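PDB 7D78: DltD domain-containing protein from Beauveria bassiana, which is a fungal polyketide thioesterase of the alpha/beta hydrolase fold that probably cyclises polyketide chains into medium-ring lactones. Local coordinates for residues P97-I101 / K233-T238; S134-T138 / P158-F162. All blocks are in the same frame, centred on the assembly; numbering follows the deposited sequence. Where two conformers were deposited one is given.

Contact 1 (P97-I101 / K233-T238); sequences PKNLI and KIALQT
Asn99 and Ala235 join two turns of an alpha/beta hydrolase: the type II turn Pro97–Leu100, in the loop ahead of helix 103-118, and the type I turn Ala235–Thr238, which leads from the short strand 234-235 into helix 238-244. Two hydrogen bonds cross between them. Ala235 N donates to Asn99 O at 2.8 Å, and Ile101 N points almost straight (171°) at Thr238 OG1, 3.1 Å away. That hydroxyl is also a donor, to Ala235 O in the carbonyl plane, so it accepts from one segment while bracing the turn of its own; Thr238 N shares the same acceptor. A valine here would probably leave Ile101 N without its mate and Ala235 O with one donor fewer. Asn99 lays its CB against Lys233 O (3.2 Å), while its side-chain amide is hydrogen-bonded outside the two segments, OD1 to Arg231 and ND2 to Asn61.

Packing fills in around these bonds. Leu100 CB meets the methyl of Ala235 at 4.0 Å, and Ile101 CB lies 3.8 Å from Thr238 CG2. With CG anti to the backbone N (chi1 172°), Leu100 swings its branch over the second turn, where the CD1 methyl lies against the backbone, 3.4 Å from Thr238 N.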
# COMPACT_ATOMS: atom_id res chain seq x y z
N PRO A 97 11.84 -2.26 10.70
CA PRO A 97 12.61 -1.24 11.43
C PRO A 97 11.76 -0.33 12.33
O PRO A 97 10.55 -0.17 12.11
CB PRO A 97 13.29 -0.42 10.32
CG PRO A 97 12.63 -0.78 9.07
CD PRO A 97 12.00 -2.14 9.24
N LYS A 98 12.40 0.24 13.34
CA LYS A 98 11.70 1.05 14.33
C LYS A 98 11.20 2.35 13.71
O LYS A 98 11.87 2.94 12.86
CB LYS A 98 12.64 1.34 15.51
CG LYS A 98 13.09 0.07 16.24
CD LYS A 98 11.95 -0.52 17.02
CE LYS A 98 12.18 -2.00 17.34
NZ LYS A 98 10.99 -2.55 18.04
N ASN A 99 10.00 2.76 14.13
CA ASN A 99 9.37 4.01 13.67
C ASN A 99 9.34 4.10 12.15
O ASN A 99 9.58 5.16 11.57
CB ASN A 99 10.07 5.22 14.28
CG ASN A 99 10.20 5.10 15.77
OD1 ASN A 99 11.19 4.57 16.27
ND2 ASN A 99 9.17 5.55 16.50
N LEU A 100 9.03 2.98 11.50
CA LEU A 100 8.71 2.95 10.08
C LEU A 100 7.19 2.94 10.00
O LEU A 100 6.55 1.92 10.24
CB LEU A 100 9.34 1.74 9.40
CG LEU A 100 8.97 1.44 7.93
CD1 LEU A 100 8.72 2.69 7.12
CD2 LEU A 100 10.05 0.62 7.25
N ILE A 101 6.60 4.08 9.64
CA ILE A 101 5.15 4.23 9.73
C ILE A 101 4.54 3.86 8.38
O ILE A 101 4.63 4.62 7.41
CB ILE A 101 4.77 5.65 10.16
CG1 ILE A 101 5.16 5.84 11.63
CG2 ILE A 101 3.29 5.89 9.98
CD1 ILE A 101 5.36 7.27 12.02
N LYS A 233 11.84 10.29 16.19
CA LYS A 233 12.50 10.01 14.92
C LYS A 233 11.62 9.04 14.15
O LYS A 233 10.88 8.25 14.74
CB LYS A 233 13.90 9.41 15.12
CG LYS A 233 13.91 8.10 15.94
CD LYS A 233 15.33 7.51 16.07
CE LYS A 233 15.30 6.17 16.82
NZ LYS A 233 16.65 5.51 16.93
N ILE A 234 11.69 9.11 12.81
CA ILE A 234 11.05 8.12 11.94
C ILE A 234 12.07 7.62 10.93
O ILE A 234 13.05 8.29 10.61
CB ILE A 234 9.81 8.69 11.20
CG1 ILE A 234 10.22 9.91 10.35
CG2 ILE A 234 8.70 9.02 12.19
CD1 ILE A 234 9.15 10.36 9.35
N ALA A 235 11.81 6.42 10.42
CA ALA A 235 12.54 5.95 9.25
C ALA A 235 12.14 6.76 8.03
O ALA A 235 10.95 6.96 7.77
CB ALA A 235 12.26 4.47 9.00
N LEU A 236 13.13 7.23 7.26
CA LEU A 236 12.83 7.93 6.01
C LEU A 236 11.91 7.11 5.10
O LEU A 236 11.07 7.67 4.39
CB LEU A 236 14.14 8.27 5.27
CG LEU A 236 14.00 9.16 4.03
CD1 LEU A 236 13.94 10.67 4.41
CD2 LEU A 236 15.15 8.89 3.07
N GLN A 237 12.04 5.77 5.13
CA GLN A 237 11.22 4.94 4.24
C GLN A 237 9.73 5.08 4.52
O GLN A 237 8.92 4.66 3.68
CB GLN A 237 11.63 3.47 4.36
CG GLN A 237 12.97 3.16 3.69
CD GLN A 237 13.02 3.57 2.22
OE1 GLN A 237 12.04 3.42 1.49
NE2 GLN A 237 14.17 4.08 1.78
N THR A 238 9.35 5.65 5.67
CA THR A 238 7.98 6.07 5.93
C THR A 238 7.44 6.83 4.73
O THR A 238 6.31 6.60 4.30
CB THR A 238 7.91 6.98 7.17
OG1 THR A 238 8.35 6.25 8.32
CG2 THR A 238 6.48 7.52 7.39

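Contact 2 (S134-T138 / P158-F162); sequences SFGGT and PILSF
Thr138 and Ile159 tie the first turn of helix 135-146 to the loop leaving strand 150-156, at what has the sequence and shape of a nucleophile elbow, the sharp strand-to-helix turn of alpha/beta hydrolases. Thr138 does so through its hydroxyl: OG1 donates to Ile159 O at 2.7 Å, approaching from above the carbonyl plane. Its first torsion (chi1 -49°) places OG1 anti to the carbonyl carbon, on the side of the loop, while CG2 rests 3.9 Å from Leu160 CD2. A buried backbone oxygen in a stretch without regular structure thus gains a partner from the helix, and Pro158 CB packs on the same hydroxyl oxygen.

Ile159 reaches along the elbow itself. Its end methyl, CD1, lies 3.4 Å from Ser134 OG, giving the serine an apolar neighbour on the loop side. The hydroxyl is hydrogen-bonded to His296 and to a bound glycerol, an arrangement consistent with Ser134 being the nucleophile of a Ser-His-Asp triad with His296 and Asp267. Ser134 has a positive phi (63°), the strained backbone expected at such an elbow, and its carbonyl oxygen receives a CA-H...O contact from Pro158.

Phe135 sets out away from the loop, but its ring comes back to meet that of Phe162. The two planes are inclined at 69°, an oblique pairing extended by Trp245, which meets both rings. Phe162 comes in at the edge of the Phe135 ring, near its plane, where CE1 of Phe162 lies 3.6 Å from CE1 of Phe135.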
# COMPACT_ATOMS: atom_id res chain seq x y z
N SER A 134 -5.80 12.34 14.12
CA SER A 134 -4.79 12.82 13.17
C SER A 134 -4.56 11.70 12.16
O SER A 134 -5.55 11.13 11.66
CB SER A 134 -3.56 13.29 13.94
OG SER A 134 -2.58 13.80 13.06
N PHE A 135 -3.31 11.36 11.83
CA PHE A 135 -2.94 10.20 11.03
C PHE A 135 -3.70 8.93 11.44
O PHE A 135 -4.12 8.15 10.58
CB PHE A 135 -1.42 10.00 11.17
CG PHE A 135 -0.80 9.11 10.14
CD1 PHE A 135 -0.38 9.62 8.92
CD2 PHE A 135 -0.55 7.77 10.42
CE1 PHE A 135 0.22 8.81 7.97
CE2 PHE A 135 0.05 6.94 9.47
CZ PHE A 135 0.43 7.46 8.24
N GLY A 136 -3.89 8.74 12.75
CA GLY A 136 -4.59 7.55 13.22
C GLY A 136 -6.06 7.50 12.87
O GLY A 136 -6.64 6.42 12.75
N GLY A 137 -6.70 8.67 12.72
CA GLY A 137 -8.08 8.67 12.24
C GLY A 137 -8.18 8.17 10.81
O GLY A 137 -9.10 7.43 10.46
N THR A 138 -7.22 8.57 9.97
CA THR A 138 -7.21 8.12 8.58
C THR A 138 -6.91 6.62 8.50
O THR A 138 -7.54 5.90 7.72
CB THR A 138 -6.20 8.94 7.79
OG1 THR A 138 -6.41 10.33 8.06
CG2 THR A 138 -6.32 8.69 6.28
N PRO A 158 -8.49 14.12 10.88
CA PRO A 158 -7.77 13.21 9.98
C PRO A 158 -6.88 13.97 9.00
O PRO A 158 -7.25 15.03 8.50
CB PRO A 158 -8.90 12.47 9.25
CG PRO A 158 -10.07 13.39 9.33
CD PRO A 158 -9.95 14.06 10.67
N ILE A 159 -5.70 13.41 8.73
CA ILE A 159 -4.77 13.93 7.73
C ILE A 159 -4.92 13.09 6.46
O ILE A 159 -4.81 11.86 6.50
CB ILE A 159 -3.32 13.89 8.22
CG1 ILE A 159 -3.08 14.88 9.37
CG2 ILE A 159 -2.42 14.36 7.09
CD1 ILE A 159 -1.65 14.80 9.93
N LEU A 160 -5.14 13.76 5.33
CA LEU A 160 -5.51 13.06 4.10
C LEU A 160 -4.56 13.28 2.94
O LEU A 160 -4.77 12.69 1.87
CB LEU A 160 -6.93 13.47 3.68
CG LEU A 160 -8.00 13.16 4.73
CD1 LEU A 160 -9.26 13.96 4.42
CD2 LEU A 160 -8.30 11.67 4.74
N SER A 161 -3.52 14.09 3.10
CA SER A 161 -2.50 14.28 2.07
C SER A 161 -1.18 14.55 2.77
O SER A 161 -1.15 14.92 3.95
CB SER A 161 -2.85 15.42 1.11
OG SER A 161 -2.97 16.64 1.82
N PHE A 162 -0.08 14.36 2.03
CA PHE A 162 1.24 14.34 2.67
C PHE A 162 2.34 15.04 1.87
O PHE A 162 3.21 15.69 2.46
CB PHE A 162 1.63 12.89 2.97
CG PHE A 162 0.63 12.20 3.85
CD1 PHE A 162 0.66 12.38 5.23
CD2 PHE A 162 -0.41 11.47 3.29
CE1 PHE A 162 -0.29 11.80 6.05
CE2 PHE A 162 -1.37 10.88 4.10
CZ PHE A 162 -1.30 11.04 5.48

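In the fold
Followed from the N terminus, the chain passes through 97-101, in the loop between strand 81-86 and helix 103-118, and then runs through 134-138 at the start of helix 135-146. Strand 150-156 leads to 158-162, where contact 2 closes a short loop of 19 intervening residues, joining the chain just beyond the neighbouring strands 127-133 and 150-156. Helices 168-183 and 210-220 follow before 233-238 returns to 97-101 in contact 1, closing a 131-residue loop with contact 2 nested inside. Contact 1 thereby ties the region around strand 234-235 back to the loop between strand 81-86 and helix 103-118. Although the centres lie about 17 Å apart, the contacts touch, Ile101 packing on Phe135.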